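Local atomic coordinates of DegT/DnrJ/EryC1/StrS aminotransferase (Brucella abortus 2308, PDB entry 4QGR), a protein that probably acts as a pyridoxal-phosphate-dependent aminotransferase of the DegT/DnrJ/EryC1/StrS family. Residues Ser243-Thr247 and Ile248-Val252. Numbering follows the deposited sequence.
With ACT (acetate ion), chain D.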
# COMPACT_ATOMS: atom_id res chain seq x y z
N SER A 243 -4.21 -3.79 -1.29
CA SER A 243 -3.64 -2.90 -2.31
C SER A 243 -4.68 -2.38 -3.28
O SER A 243 -4.86 -2.94 -4.37
CB SER A 243 -2.52 -3.61 -3.05
OG SER A 243 -1.87 -2.73 -3.93
N ARG A 244 -5.35 -1.30 -2.88
CA ARG A 244 -6.44 -0.69 -3.65
C ARG A 244 -6.06 0.71 -4.08
O ARG A 244 -5.38 1.45 -3.35
CB ARG A 244 -7.72 -0.66 -2.80
CG ARG A 244 -8.24 -2.04 -2.44
CD ARG A 244 -9.47 -2.01 -1.54
NE ARG A 244 -9.15 -1.58 -0.18
CZ ARG A 244 -9.65 -2.10 0.93
NH1 ARG A 244 -10.52 -3.11 0.89
NH2 ARG A 244 -9.33 -1.57 2.08
N LEU A 245 -6.52 1.08 -5.28
CA LEU A 245 -6.51 2.50 -5.68
C LEU A 245 -7.71 3.22 -5.08
O LEU A 245 -8.87 2.79 -5.29
CB LEU A 245 -6.59 2.60 -7.19
CG LEU A 245 -6.55 3.99 -7.85
CD1 LEU A 245 -5.20 4.57 -7.67
CD2 LEU A 245 -6.89 3.89 -9.34
N ASP A 246 -7.45 4.30 -4.34
CA ASP A 246 -8.54 5.02 -3.66
C ASP A 246 -9.48 5.62 -4.73
O ASP A 246 -9.02 6.08 -5.78
CB ASP A 246 -8.03 6.20 -2.84
CG ASP A 246 -7.18 5.84 -1.66
OD1 ASP A 246 -7.22 4.68 -1.11
OD2 ASP A 246 -6.43 6.80 -1.23
N THR A 247 -10.77 5.65 -4.44
CA THR A 247 -11.75 6.26 -5.34
C THR A 247 -11.35 7.69 -5.67
O THR A 247 -11.41 8.14 -6.80
CB THR A 247 -13.13 6.30 -4.69
OG1 THR A 247 -13.48 4.98 -4.23
CG2 THR A 247 -14.18 6.75 -5.70
N ILE A 248 -10.91 8.42 -4.64
CA ILE A 248 -10.52 9.81 -4.85
C ILE A 248 -9.35 9.92 -5.82
O ILE A 248 -9.31 10.85 -6.64
CB ILE A 248 -10.26 10.49 -3.48
CG1 ILE A 248 -10.34 12.00 -3.61
CG2 ILE A 248 -8.95 10.04 -2.85
CD1 ILE A 248 -10.30 12.72 -2.29
N GLN A 249 -8.42 8.97 -5.80
CA GLN A 249 -7.32 9.02 -6.75
C GLN A 249 -7.74 8.55 -8.14
O GLN A 249 -7.26 9.09 -9.17
CB GLN A 249 -6.12 8.19 -6.23
CG GLN A 249 -5.51 8.71 -4.97
CD GLN A 249 -5.12 10.16 -5.02
OE1 GLN A 249 -4.76 10.69 -6.09
NE2 GLN A 249 -5.09 10.80 -3.86
N ALA A 250 -8.64 7.58 -8.22
CA ALA A 250 -9.20 7.20 -9.55
C ALA A 250 -9.90 8.40 -10.25
O ALA A 250 -9.80 8.58 -11.47
CB ALA A 250 -10.13 6.03 -9.45
N ALA A 251 -10.55 9.24 -9.44
CA ALA A 251 -11.28 10.40 -9.96
C ALA A 251 -10.29 11.41 -10.54
O ALA A 251 -10.50 11.95 -11.65
CB ALA A 251 -12.08 11.00 -8.85
N VAL A 252 -9.19 11.64 -9.82
CA VAL A 252 -8.08 12.43 -10.37
C VAL A 252 -7.56 11.86 -11.70
O VAL A 252 -7.41 12.57 -12.72
CB VAL A 252 -6.95 12.58 -9.31
CG1 VAL A 252 -5.69 13.17 -9.94
CG2 VAL A 252 -7.43 13.48 -8.20
C ACT D . -10.68 -3.63 4.67
O ACT D . -11.24 -4.08 3.63
OXT ACT D . -9.52 -3.18 4.65
CH3 ACT D . -11.41 -3.62 5.98
O HOH W 1 -5.86 9.32 -1.35
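Asp246 O accepts the i to i+4 bond from Ala250 N (2.9 Å, 165° at the hydrogen) where an extended loop turns into helix 247-278, with a weak second bond from Gln249 N, and Ala251 N repeats the pattern on Thr247 O at 3.0 Å. Asp246 holds the N-cap position, yet its carboxylate makes no capping bond. With CG beside the backbone N (chi1 -66°), it instead points OD2 at a water, 2.6 Å away, that donates to it and accepts from Gln249 NE2 at 3.0 Å. The Gln249 chain, bent at chi2 (-53°), sets its amide for this bridge, while OE1 accepts from Tyr204 N; OD1 of Asp246 is bonded by Asp206 N of the second subunit. At the root of the Asp246 side chain, CB touches Ile248 CG2 (3.9 Å). Leu245 lies across Gln249 at about a right angle, its CD1 against Gln249 CB and its CD2 3.9 Å from Ala250 CB. Earlier in the loop, the edge of the Arg244 guanidinium donates from NH1 to O and from NH2 to OXT of an acetate ion, probably from the crystallisation liquor, both at 3.0 Å; NH2 also salt-bridges Asp206 of the second subunit. This dimer-interface helix start follows the pyridoxal-phosphate-binding Asn242, with the Leu245 side chain about 9 Å from a bound cofactor and packed on Phe47 of helix 42-55 and Ala62 of strand 59-63, and Thr247 and Ile248 against Val32 of helix 22-35.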